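Local structure of surface-associated protein CshA (Streptococcus gordonii, 5L2D) at residues A[52-66]-A[139-151]. The protein is a cell-wall-anchored streptococcal adhesin that binds host fibronectin, this chain being a fragment built around its second non-repetitive domain. Numbering follows the deposited sequence.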
# COMPACT_ATOMS: atom_id res chain seq x y z
N GLY A 52 6.95 10.57 -26.04
CA GLY A 52 7.54 11.71 -25.31
C GLY A 52 7.59 11.62 -23.80
O GLY A 52 8.37 12.33 -23.10
N TYR A 53 6.77 10.72 -23.27
CA TYR A 53 6.44 10.72 -21.86
C TYR A 53 7.16 9.60 -21.07
O TYR A 53 6.91 8.42 -21.27
CB TYR A 53 4.93 10.61 -21.73
CG TYR A 53 4.36 11.10 -20.42
CD1 TYR A 53 4.55 10.39 -19.25
CD2 TYR A 53 3.59 12.25 -20.36
CE1 TYR A 53 3.99 10.81 -18.05
CE2 TYR A 53 3.04 12.69 -19.15
CZ TYR A 53 3.24 11.95 -18.01
OH TYR A 53 2.71 12.35 -16.82
N VAL A 54 8.05 10.00 -20.16
CA VAL A 54 8.83 9.08 -19.36
C VAL A 54 8.50 9.21 -17.86
O VAL A 54 8.53 10.30 -17.30
CB VAL A 54 10.33 9.36 -19.56
CG1 VAL A 54 11.17 8.50 -18.64
CG2 VAL A 54 10.74 9.10 -21.00
N VAL A 55 8.24 8.07 -17.22
CA VAL A 55 7.93 8.04 -15.79
C VAL A 55 9.05 7.32 -15.16
O VAL A 55 9.59 6.40 -15.74
CB VAL A 55 6.62 7.31 -15.43
CG1 VAL A 55 5.42 7.98 -16.07
CG2 VAL A 55 6.64 5.89 -15.92
N THR A 56 9.42 7.77 -13.98
CA THR A 56 10.49 7.14 -13.23
C THR A 56 9.98 6.93 -11.81
O THR A 56 9.58 7.88 -11.12
CB THR A 56 11.76 8.01 -13.23
OG1 THR A 56 12.19 8.29 -14.58
CG2 THR A 56 12.87 7.31 -12.48
N LEU A 57 9.95 5.68 -11.39
CA LEU A 57 9.59 5.29 -10.04
C LEU A 57 10.82 4.77 -9.37
O LEU A 57 11.41 3.81 -9.89
CB LEU A 57 8.54 4.17 -10.04
CG LEU A 57 7.09 4.64 -10.16
CD1 LEU A 57 6.17 3.46 -10.32
CD2 LEU A 57 6.65 5.43 -8.95
N THR A 58 11.16 5.35 -8.22
CA THR A 58 12.34 4.94 -7.47
C THR A 58 11.96 4.69 -6.02
O THR A 58 11.35 5.57 -5.39
CB THR A 58 13.44 6.02 -7.48
OG1 THR A 58 13.61 6.60 -8.79
CG2 THR A 58 14.76 5.42 -6.96
N VAL A 59 12.34 3.54 -5.48
CA VAL A 59 11.95 3.19 -4.11
C VAL A 59 12.72 4.01 -3.13
O VAL A 59 13.96 3.95 -3.12
CB VAL A 59 12.27 1.74 -3.75
CG1 VAL A 59 11.85 1.43 -2.32
CG2 VAL A 59 11.58 0.79 -4.67
N THR A 60 12.03 4.75 -2.29
CA THR A 60 12.76 5.55 -1.29
C THR A 60 12.74 4.94 0.07
O THR A 60 13.47 5.39 0.92
CB THR A 60 12.20 6.97 -1.13
OG1 THR A 60 10.90 6.92 -0.54
CG2 THR A 60 12.10 7.65 -2.46
N GLU A 61 11.87 3.97 0.30
CA GLU A 61 11.70 3.45 1.64
C GLU A 61 10.99 2.10 1.67
O GLU A 61 10.08 1.83 0.88
CB GLU A 61 10.96 4.45 2.52
CG GLU A 61 11.11 4.10 3.99
CD GLU A 61 10.80 5.24 4.94
OE1 GLU A 61 9.63 5.69 4.95
OE2 GLU A 61 11.71 5.65 5.70
N LEU A 62 11.43 1.26 2.59
CA LEU A 62 10.75 0.00 2.90
C LEU A 62 10.45 -0.10 4.41
O LEU A 62 11.17 -0.74 5.14
CB LEU A 62 11.61 -1.18 2.45
CG LEU A 62 11.74 -1.34 0.94
CD1 LEU A 62 12.85 -2.32 0.56
CD2 LEU A 62 10.43 -1.81 0.34
N LYS A 63 9.38 0.54 4.86
CA LYS A 63 8.97 0.40 6.23
C LYS A 63 7.47 0.28 6.29
O LYS A 63 6.77 0.73 5.37
CB LYS A 63 9.39 1.60 7.03
CG LYS A 63 10.89 1.80 7.22
CD LYS A 63 11.11 3.05 8.06
CE LYS A 63 12.56 3.18 8.56
NZ LYS A 63 13.01 2.01 9.36
N PRO A 64 6.96 -0.31 7.38
CA PRO A 64 5.54 -0.50 7.62
C PRO A 64 4.86 0.71 8.19
O PRO A 64 5.53 1.61 8.70
CB PRO A 64 5.52 -1.59 8.67
CG PRO A 64 6.75 -1.32 9.47
CD PRO A 64 7.75 -1.05 8.38
N PHE A 65 3.53 0.66 8.17
CA PHE A 65 2.67 1.78 8.54
C PHE A 65 2.87 2.29 9.92
O PHE A 65 2.72 3.50 10.15
CB PHE A 65 1.23 1.39 8.45
CG PHE A 65 0.27 2.54 8.49
CD1 PHE A 65 0.22 3.45 7.48
CD2 PHE A 65 -0.63 2.69 9.53
CE1 PHE A 65 -0.71 4.48 7.47
CE2 PHE A 65 -1.56 3.73 9.54
CZ PHE A 65 -1.60 4.63 8.50
N ASN A 66 3.19 1.40 10.85
CA ASN A 66 3.37 1.86 12.24
C ASN A 66 4.62 2.73 12.47
O ASN A 66 4.91 3.13 13.62
CB ASN A 66 3.32 0.69 13.22
CG ASN A 66 4.21 -0.46 12.82
OD1 ASN A 66 4.23 -0.83 11.66
ND2 ASN A 66 4.91 -1.04 13.77
N ASN A 139 3.59 -7.34 8.10
CA ASN A 139 3.28 -5.93 8.21
C ASN A 139 4.42 -5.28 7.45
O ASN A 139 5.56 -5.22 7.96
CB ASN A 139 3.29 -5.50 9.67
CG ASN A 139 3.01 -4.03 9.83
OD1 ASN A 139 2.43 -3.35 8.96
ND2 ASN A 139 3.43 -3.52 10.96
N TRP A 140 4.14 -4.84 6.22
CA TRP A 140 5.15 -4.13 5.42
C TRP A 140 4.63 -2.82 4.88
O TRP A 140 3.50 -2.38 5.16
CB TRP A 140 5.71 -5.02 4.31
CG TRP A 140 4.70 -5.46 3.29
CD1 TRP A 140 3.71 -6.37 3.47
CD2 TRP A 140 4.62 -5.05 1.92
NE1 TRP A 140 3.00 -6.54 2.30
CE2 TRP A 140 3.55 -5.75 1.33
CE3 TRP A 140 5.35 -4.14 1.12
CZ2 TRP A 140 3.18 -5.59 0.00
CZ3 TRP A 140 4.99 -3.98 -0.22
CH2 TRP A 140 3.91 -4.70 -0.76
N GLY A 141 5.54 -2.14 4.20
CA GLY A 141 5.22 -0.97 3.40
C GLY A 141 6.36 -0.51 2.49
O GLY A 141 7.52 -0.87 2.68
N ILE A 142 5.98 0.28 1.49
CA ILE A 142 6.90 0.78 0.50
C ILE A 142 6.55 2.25 0.08
O ILE A 142 5.38 2.63 0.01
CB ILE A 142 6.92 -0.18 -0.71
CG1 ILE A 142 8.16 0.05 -1.57
CG2 ILE A 142 5.71 0.02 -1.59
CD1 ILE A 142 8.26 -0.91 -2.74
N LYS A 143 7.57 3.07 -0.16
CA LYS A 143 7.36 4.39 -0.75
C LYS A 143 8.18 4.54 -1.99
O LYS A 143 9.34 4.11 -2.08
CB LYS A 143 7.75 5.52 0.20
CG LYS A 143 6.74 5.80 1.30
CD LYS A 143 6.50 7.29 1.51
CE LYS A 143 7.62 7.94 2.32
NZ LYS A 143 8.04 7.17 3.52
N PHE A 144 7.56 5.23 -2.94
CA PHE A 144 8.18 5.54 -4.19
C PHE A 144 8.30 7.04 -4.41
O PHE A 144 7.37 7.78 -4.11
CB PHE A 144 7.31 5.03 -5.30
CG PHE A 144 7.34 3.57 -5.47
CD1 PHE A 144 8.37 2.98 -6.20
CD2 PHE A 144 6.36 2.78 -4.92
CE1 PHE A 144 8.41 1.61 -6.37
CE2 PHE A 144 6.39 1.41 -5.08
CZ PHE A 144 7.41 0.83 -5.80
N LYS A 145 9.42 7.45 -5.00
CA LYS A 145 9.57 8.76 -5.62
C LYS A 145 8.95 8.67 -6.96
O LYS A 145 9.15 7.68 -7.64
CB LYS A 145 11.04 9.05 -5.81
CG LYS A 145 11.43 10.44 -6.29
CD LYS A 145 12.81 10.80 -5.74
CE LYS A 145 13.30 12.14 -6.25
NZ LYS A 145 14.08 11.93 -7.49
N VAL A 146 8.23 9.70 -7.38
CA VAL A 146 7.54 9.70 -8.68
C VAL A 146 7.94 10.92 -9.52
O VAL A 146 7.83 12.07 -9.09
CB VAL A 146 6.03 9.78 -8.50
CG1 VAL A 146 5.32 9.60 -9.83
CG2 VAL A 146 5.59 8.74 -7.51
N GLU A 147 8.37 10.65 -10.74
CA GLU A 147 8.82 11.68 -11.64
C GLU A 147 8.27 11.38 -13.01
O GLU A 147 8.02 10.22 -13.37
CB GLU A 147 10.34 11.74 -11.74
CG GLU A 147 11.09 11.68 -10.41
CD GLU A 147 12.61 11.76 -10.60
OE1 GLU A 147 13.20 10.89 -11.28
OE2 GLU A 147 13.24 12.70 -10.07
N ALA A 148 8.10 12.44 -13.77
CA ALA A 148 7.55 12.31 -15.08
C ALA A 148 8.03 13.47 -15.97
O ALA A 148 8.16 14.61 -15.54
CB ALA A 148 6.03 12.25 -15.00
N THR A 149 8.25 13.13 -17.23
CA THR A 149 8.89 13.96 -18.21
C THR A 149 8.08 14.00 -19.47
O THR A 149 7.51 13.00 -19.88
CB THR A 149 10.25 13.37 -18.51
OG1 THR A 149 11.20 14.22 -17.91
CG2 THR A 149 10.54 13.14 -20.09
N TYR A 150 8.05 15.15 -20.10
CA TYR A 150 7.52 15.21 -21.44
C TYR A 150 8.56 15.94 -22.29
O TYR A 150 9.00 17.07 -21.97
CB TYR A 150 6.15 15.89 -21.49
CG TYR A 150 5.59 15.86 -22.89
CD1 TYR A 150 5.33 14.64 -23.53
CD2 TYR A 150 5.39 17.02 -23.61
CE1 TYR A 150 4.87 14.60 -24.83
CE2 TYR A 150 4.91 16.98 -24.91
CZ TYR A 150 4.67 15.77 -25.51
OH TYR A 150 4.23 15.73 -26.79
N ARG A 151 8.98 15.25 -23.35
CA ARG A 151 10.01 15.75 -24.26
C ARG A 151 11.22 16.27 -23.49
O ARG A 151 11.89 17.21 -23.89
CB ARG A 151 9.40 16.79 -25.18
CG ARG A 151 8.22 16.20 -25.94
CD ARG A 151 7.67 17.11 -27.02
NE ARG A 151 8.78 17.82 -27.61
CZ ARG A 151 8.70 19.01 -28.19
NH1 ARG A 151 7.53 19.60 -28.33
NH2 ARG A 151 9.80 19.58 -28.66
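Val54 and Thr149, Thr56 and Glu147, and Thr58 and Lys145 form successive antiparallel hydrogen-bonded pairs, each joined by two backbone N-H to O bonds; that from Lys145 N to Thr58 O measures 2.7 Å. Beyond Val59 the register slips by one: Thr60 N lies 2.8 Å from Lys143 O, while Glu61 N reaches the same oxygen only weakly at 3.5 Å, so two residues face Lys143 in a classic beta bulge.

On the face carrying Leu57, Val59 and Phe144 the contacts are mainly apolar. Leu57 CD2 touches both Phe144 CB (3.7 Å) and Val146 CG2, and Val59 CG2 meets Phe144 CE1. The exception is at Tyr53, where Thr149 O lies 3.7 Å above one face of the ring, offset toward its rim.

The other face is mixed, with threonines and Val54 beside charged groups. Glu61, with CG anti to its backbone N (chi1 -165°), runs beside Lys143, whose thrice-bent chain brings NZ to OE1 of Glu61 in a 2.6 Å salt bridge.

Past strand 53-61, beyond Pro64, Asn139 ND2 donates to Asn66 OD1 (2.9 Å) from 49° above the plane of the Asn66 side-chain amide.

Strand 53-61 is flanked by strand 44-50 on its other edge; Phe65 packs on helix 69-75, and residues 139-144 pair antiparallel with a strand of the second subunit, extending the sheet across the interface.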